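Local coordinates for protein RNA-dependent RNA Polymerase (Bombyx mori cytoplasmic polyhedrosis virus, PDB 6TZ0) that catalyses RNA-templated RNA synthesis, making plus strands by conservative transcription and probably also the complementary minus strands of the viral double-stranded genome, at residues E74-P87 / H99-L112. Numbering follows the deposited sequence.
Sequences EITNPKEYDPSDYP and HKYDYLVTFRAGSL
Arg108 and Glu80 form a two-point salt bridge. The guanidinium meets the carboxylate side-on, through hydrogen bonds from Arg108 NH2 to Glu80 OE1, 2.8 Å long, and from Arg108 NE to Glu80 OE2. The two groups are not coplanar; their planes stand 40° apart. Glu80 reaches the arginine because its chain bends at chi2 (-66°). Its OE1 also accepts from Ser111 OG, which approaches from above the carboxylate plane. The same hydroxyl oxygen takes a nearly straight hydrogen bond from Tyr81 N. Ser111 OG thus links the backbone of one segment to the carboxylate held by Arg108. Arg108 N adds a backbone bond of 2.9 Å to Lys79 O. Arg108 and Ser111 are the first and last residues of a type I beta turn, and both side chains meet Glu80.

At the other end, Tyr86 OH donates to Tyr103 O at 2.6 Å. This carbonyl oxygen lies in the plane of the Tyr86 ring, at its edge. The Tyr86 and Val105 side chains run antiparallel alongside each other, with Tyr86 CZ 3.8 Å from Val105 CG2. Between these polar sites, the extended Lys79 chain runs close to Thr106 O, and Lys79 NZ forms a salt bridge with Asp85 OD2. Val105 CG1 packs against both charged ends.

The Tyr81 ring joins the apolar part. Leu112 CD1 sits over the centre of one face, 3.4 Å from the Tyr81 ring centroid, in a CH-pi contact. The Tyr81 edge points at the face of Phe107, an edge-to-face pair with planes at 66°.

Both segments belong to the N-terminal region of the polymerase and are mostly loop. Helix 121-134 packs beside this apolar group, with Leu129 on Tyr81 and Met133 on Phe107. Helix 242-248 touches Tyr101 and Tyr103, and the Tyr103 side chain lies about 4 Å from that of the UTP-binding Arg485.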
loop_
_atom_site.group_PDB
_atom_site.type_symbol
_atom_site.label_atom_id
_atom_site.label_comp_id
_atom_site.label_asym_id
_atom_site.label_seq_id
_atom_site.Cartn_x
_atom_site.Cartn_y
_atom_site.Cartn_z
ATOM N N GLU A 74 14.326 6.803 -38.169
ATOM C CA GLU A 74 12.984 6.694 -37.605
ATOM C C GLU A 74 12.662 7.810 -36.618
ATOM O O GLU A 74 11.488 8.010 -36.295
ATOM C CB GLU A 74 12.815 5.345 -36.911
ATOM C CG GLU A 74 12.818 4.136 -37.828
ATOM C CD GLU A 74 14.210 3.610 -38.122
ATOM O OE1 GLU A 74 15.190 4.160 -37.579
ATOM O OE2 GLU A 74 14.326 2.638 -38.894
ATOM N N ILE A 75 13.662 8.529 -36.127
ATOM C CA ILE A 75 13.431 9.644 -35.218
ATOM C C ILE A 75 13.241 10.947 -35.980
ATOM O O ILE A 75 12.321 11.717 -35.696
ATOM C CB ILE A 75 14.590 9.736 -34.204
ATOM C CG1 ILE A 75 14.683 8.441 -33.395
ATOM C CG2 ILE A 75 14.410 10.916 -33.269
ATOM C CD1 ILE A 75 13.451 8.148 -32.581
ATOM N N THR A 76 14.102 11.214 -36.964
ATOM C CA THR A 76 13.964 12.434 -37.755
ATOM C C THR A 76 12.827 12.318 -38.760
ATOM O O THR A 76 12.139 13.306 -39.039
ATOM C CB THR A 76 15.275 12.754 -38.470
ATOM O OG1 THR A 76 15.620 11.671 -39.340
ATOM C CG2 THR A 76 16.392 12.960 -37.469
ATOM N N ASN A 77 12.611 11.122 -39.312
ATOM C CA ASN A 77 11.532 10.852 -40.259
ATOM C C ASN A 77 10.630 9.793 -39.641
ATOM O O ASN A 77 10.796 8.594 -39.913
ATOM C CB ASN A 77 12.078 10.382 -41.603
ATOM C CG ASN A 77 12.905 11.436 -42.290
ATOM O OD1 ASN A 77 12.536 12.608 -42.319
ATOM N ND2 ASN A 77 14.044 11.029 -42.831
ATOM N N PRO A 78 9.672 10.191 -38.807
ATOM C CA PRO A 78 8.838 9.203 -38.120
ATOM C C PRO A 78 7.834 8.566 -39.064
ATOM O O PRO A 78 7.417 9.162 -40.059
ATOM C CB PRO A 78 8.127 10.030 -37.045
ATOM C CG PRO A 78 8.912 11.278 -36.930
ATOM C CD PRO A 78 9.421 11.545 -38.300
ATOM N N LYS A 79 7.440 7.340 -38.735
ATOM C CA LYS A 79 6.440 6.652 -39.528
ATOM C C LYS A 79 5.063 7.260 -39.279
ATOM O O LYS A 79 4.852 8.045 -38.352
ATOM C CB LYS A 79 6.393 5.165 -39.192
ATOM C CG LYS A 79 5.779 4.891 -37.838
ATOM C CD LYS A 79 5.620 3.416 -37.578
ATOM C CE LYS A 79 4.892 3.191 -36.270
ATOM N NZ LYS A 79 4.683 1.751 -35.980
ATOM N N GLU A 80 4.112 6.879 -40.115
ATOM C CA GLU A 80 2.752 7.318 -39.882
ATOM C C GLU A 80 2.091 6.383 -38.876
ATOM O O GLU A 80 2.556 5.265 -38.640
ATOM C CB GLU A 80 1.975 7.361 -41.195
ATOM C CG GLU A 80 2.645 8.242 -42.234
ATOM C CD GLU A 80 2.673 9.706 -41.847
ATOM O OE1 GLU A 80 1.677 10.192 -41.285
ATOM O OE2 GLU A 80 3.703 10.367 -42.086
ATOM N N TYR A 81 1.011 6.863 -38.265
ATOM C CA TYR A 81 0.331 6.100 -37.225
ATOM C C TYR A 81 -0.309 4.840 -37.791
ATOM O O TYR A 81 -1.063 4.892 -38.767
ATOM C CB TYR A 81 -0.724 6.963 -36.538
ATOM C CG TYR A 81 -1.594 6.183 -35.588
ATOM C CD1 TYR A 81 -1.115 5.761 -34.357
ATOM C CD2 TYR A 81 -2.902 5.862 -35.933
ATOM C CE1 TYR A 81 -1.914 5.037 -33.500
ATOM C CE2 TYR A 81 -3.695 5.140 -35.093
ATOM C CZ TYR A 81 -3.204 4.734 -33.880
ATOM O OH TYR A 81 -4.023 4.013 -33.054
ATOM N N ASP A 82 -0.010 3.706 -37.164
ATOM C CA ASP A 82 -0.535 2.415 -37.568
ATOM C C ASP A 82 -1.543 1.963 -36.528
ATOM O O ASP A 82 -1.163 1.740 -35.370
ATOM C CB ASP A 82 0.601 1.402 -37.697
ATOM C CG ASP A 82 0.190 0.132 -38.420
ATOM O OD1 ASP A 82 -0.981 -0.001 -38.825
ATOM O OD2 ASP A 82 1.055 -0.749 -38.588
ATOM N N PRO A 83 -2.825 1.815 -36.878
ATOM C CA PRO A 83 -3.825 1.429 -35.872
ATOM C C PRO A 83 -3.721 -0.015 -35.404
ATOM O O PRO A 83 -4.405 -0.377 -34.441
ATOM C CB PRO A 83 -5.154 1.680 -36.588
ATOM C CG PRO A 83 -4.826 1.548 -38.027
ATOM C CD PRO A 83 -3.438 2.079 -38.190
ATOM N N SER A 84 -2.901 -0.846 -36.039
ATOM C CA SER A 84 -2.685 -2.208 -35.573
ATOM C C SER A 84 -1.575 -2.302 -34.537
ATOM O O SER A 84 -1.238 -3.411 -34.117
ATOM C CB SER A 84 -2.370 -3.136 -36.747
ATOM O OG SER A 84 -1.110 -2.834 -37.311
ATOM N N ASP A 85 -0.989 -1.174 -34.126
ATOM C CA ASP A 85 -0.086 -1.189 -32.984
ATOM C C ASP A 85 -0.839 -1.336 -31.674
ATOM O O ASP A 85 -0.257 -1.788 -30.683
ATOM C CB ASP A 85 0.754 0.086 -32.927
ATOM C CG ASP A 85 1.748 0.186 -34.058
ATOM O OD1 ASP A 85 2.161 -0.860 -34.596
ATOM O OD2 ASP A 85 2.132 1.321 -34.396
ATOM N N TYR A 86 -2.113 -0.963 -31.645
ATOM C CA TYR A 86 -2.953 -1.096 -30.458
ATOM C C TYR A 86 -4.230 -1.836 -30.834
ATOM O O TYR A 86 -5.300 -1.230 -30.946
ATOM C CB TYR A 86 -3.260 0.280 -29.870
ATOM C CG TYR A 86 -2.016 1.030 -29.453
ATOM C CD1 TYR A 86 -1.387 0.757 -28.249
ATOM C CD2 TYR A 86 -1.461 1.998 -30.279
ATOM C CE1 TYR A 86 -0.246 1.431 -27.875
ATOM C CE2 TYR A 86 -0.322 2.678 -29.913
ATOM C CZ TYR A 86 0.281 2.391 -28.711
ATOM O OH TYR A 86 1.416 3.071 -28.336
ATOM N N PRO A 87 -4.155 -3.149 -31.040
ATOM C CA PRO A 87 -5.317 -3.892 -31.530
ATOM C C PRO A 87 -6.344 -4.116 -30.429
ATOM O O PRO A 87 -6.108 -3.859 -29.251
ATOM C CB PRO A 87 -4.712 -5.218 -31.988
ATOM C CG PRO A 87 -3.553 -5.397 -31.112
ATOM C CD PRO A 87 -2.996 -4.038 -30.846
ATOM N N HIS A 99 -0.759 -8.561 -27.149
ATOM C CA HIS A 99 -0.545 -7.333 -27.891
ATOM C C HIS A 99 0.853 -6.826 -27.586
ATOM O O HIS A 99 1.292 -6.842 -26.432
ATOM C CB HIS A 99 -1.619 -6.280 -27.574
ATOM C CG HIS A 99 -1.636 -5.816 -26.153
ATOM N ND1 HIS A 99 -2.263 -6.516 -25.148
ATOM C CD2 HIS A 99 -1.132 -4.701 -25.575
ATOM C CE1 HIS A 99 -2.131 -5.860 -24.009
ATOM N NE2 HIS A 99 -1.447 -4.756 -24.241
ATOM N N LYS A 100 1.551 -6.406 -28.642
ATOM C CA LYS A 100 2.997 -6.235 -28.569
ATOM C C LYS A 100 3.390 -5.028 -27.728
ATOM O O LYS A 100 4.357 -5.091 -26.962
ATOM C CB LYS A 100 3.570 -6.124 -29.980
ATOM C CG LYS A 100 5.078 -6.005 -30.033
ATOM C CD LYS A 100 5.588 -6.008 -31.459
ATOM C CE LYS A 100 5.456 -7.393 -32.066
ATOM N NZ LYS A 100 6.326 -8.378 -31.370
ATOM N N TYR A 101 2.657 -3.930 -27.840
ATOM C CA TYR A 101 3.072 -2.672 -27.243
ATOM C C TYR A 101 2.169 -2.326 -26.070
ATOM O O TYR A 101 0.944 -2.402 -26.181
ATOM C CB TYR A 101 3.048 -1.552 -28.281
ATOM C CG TYR A 101 3.965 -1.832 -29.438
ATOM C CD1 TYR A 101 5.337 -1.686 -29.307
ATOM C CD2 TYR A 101 3.460 -2.256 -30.657
ATOM C CE1 TYR A 101 6.179 -1.953 -30.358
ATOM C CE2 TYR A 101 4.292 -2.525 -31.712
ATOM C CZ TYR A 101 5.652 -2.370 -31.558
ATOM O OH TYR A 101 6.501 -2.630 -32.605
ATOM N N ASP A 102 2.783 -1.950 -24.953
ATOM C CA ASP A 102 2.065 -1.429 -23.803
ATOM C C ASP A 102 2.339 0.044 -23.578
ATOM O O ASP A 102 1.790 0.630 -22.641
ATOM C CB ASP A 102 2.438 -2.209 -22.539
ATOM C CG ASP A 102 1.936 -3.629 -22.562
ATOM O OD1 ASP A 102 0.913 -3.884 -23.225
ATOM O OD2 ASP A 102 2.553 -4.490 -21.909
ATOM N N TYR A 103 3.184 0.656 -24.402
ATOM C CA TYR A 103 3.623 2.021 -24.188
ATOM C C TYR A 103 3.543 2.773 -25.509
ATOM O O TYR A 103 3.044 2.255 -26.511
ATOM C CB TYR A 103 5.026 2.035 -23.564
ATOM C CG TYR A 103 5.047 1.532 -22.132
ATOM C CD1 TYR A 103 4.810 2.389 -21.073
ATOM C CD2 TYR A 103 5.264 0.193 -21.847
ATOM C CE1 TYR A 103 4.809 1.943 -19.776
ATOM C CE2 TYR A 103 5.256 -0.270 -20.549
ATOM C CZ TYR A 103 5.028 0.612 -19.518
ATOM O OH TYR A 103 5.024 0.172 -18.219
ATOM N N LEU A 104 4.033 4.009 -25.508
ATOM C CA LEU A 104 3.880 4.910 -26.645
ATOM C C LEU A 104 4.840 4.512 -27.760
ATOM O O LEU A 104 6.060 4.615 -27.607
ATOM C CB LEU A 104 4.110 6.349 -26.187
ATOM C CG LEU A 104 3.768 7.591 -27.018
ATOM C CD1 LEU A 104 4.921 8.016 -27.866
ATOM C CD2 LEU A 104 2.577 7.319 -27.913
ATOM N N VAL A 105 4.283 4.047 -28.873
ATOM C CA VAL A 105 5.054 3.748 -30.075
ATOM C C VAL A 105 5.471 5.066 -30.720
ATOM O O VAL A 105 4.793 6.085 -30.573
ATOM C CB VAL A 105 4.202 2.867 -31.017
ATOM C CG1 VAL A 105 4.956 2.407 -32.252
ATOM C CG2 VAL A 105 3.692 1.669 -30.272
ATOM N N THR A 106 6.621 5.073 -31.390
ATOM C CA THR A 106 7.113 6.272 -32.059
ATOM C C THR A 106 6.438 6.433 -33.418
ATOM O O THR A 106 6.480 5.521 -34.250
ATOM C CB THR A 106 8.628 6.195 -32.213
ATOM O OG1 THR A 106 9.223 6.040 -30.922
ATOM C CG2 THR A 106 9.161 7.459 -32.840
ATOM N N PHE A 107 5.814 7.590 -33.637
ATOM C CA PHE A 107 5.209 7.938 -34.917
ATOM C C PHE A 107 5.196 9.458 -35.045
ATOM O O PHE A 107 5.608 10.177 -34.134
ATOM C CB PHE A 107 3.808 7.320 -35.065
ATOM C CG PHE A 107 2.861 7.653 -33.943
ATOM C CD1 PHE A 107 2.057 8.772 -33.997
ATOM C CD2 PHE A 107 2.758 6.824 -32.844
ATOM C CE1 PHE A 107 1.192 9.068 -32.970
ATOM C CE2 PHE A 107 1.899 7.119 -31.812
ATOM C CZ PHE A 107 1.117 8.244 -31.877
ATOM N N ARG A 108 4.735 9.944 -36.192
ATOM C CA ARG A 108 4.663 11.380 -36.434
ATOM C C ARG A 108 3.471 11.974 -35.696
ATOM O O ARG A 108 2.375 11.416 -35.716
ATOM C CB ARG A 108 4.567 11.659 -37.934
ATOM C CG ARG A 108 4.572 13.132 -38.299
ATOM C CD ARG A 108 4.568 13.339 -39.798
ATOM N NE ARG A 108 3.363 12.808 -40.422
ATOM C CZ ARG A 108 2.222 13.475 -40.545
ATOM N NH1 ARG A 108 2.119 14.716 -40.097
ATOM N NH2 ARG A 108 1.185 12.898 -41.125
ATOM N N ALA A 109 3.696 13.118 -35.043
ATOM C CA ALA A 109 2.746 13.643 -34.063
ATOM C C ALA A 109 1.440 14.115 -34.696
ATOM O O ALA A 109 0.410 14.162 -34.016
ATOM C CB ALA A 109 3.389 14.785 -33.281
ATOM N N GLY A 110 1.455 14.470 -35.973
ATOM C CA GLY A 110 0.238 14.833 -36.662
ATOM C C GLY A 110 -0.458 13.694 -37.363
ATOM O O GLY A 110 -1.511 13.900 -37.968
ATOM N N SER A 111 0.097 12.487 -37.295
ATOM C CA SER A 111 -0.457 11.348 -38.009
ATOM C C SER A 111 -1.635 10.714 -37.288
ATOM O O SER A 111 -2.333 9.885 -37.880
ATOM C CB SER A 111 0.624 10.293 -38.221
ATOM O OG SER A 111 0.100 9.172 -38.901
ATOM N N LEU A 112 -1.867 11.074 -36.031
ATOM C CA LEU A 112 -2.943 10.492 -35.239
ATOM C C LEU A 112 -4.189 11.351 -35.412
ATOM O O LEU A 112 -4.218 12.509 -34.987
ATOM C CB LEU A 112 -2.529 10.392 -33.774
ATOM C CG LEU A 112 -3.507 9.702 -32.829
ATOM C CD1 LEU A 112 -3.729 8.272 -33.256
ATOM C CD2 LEU A 112 -2.979 9.754 -31.417
#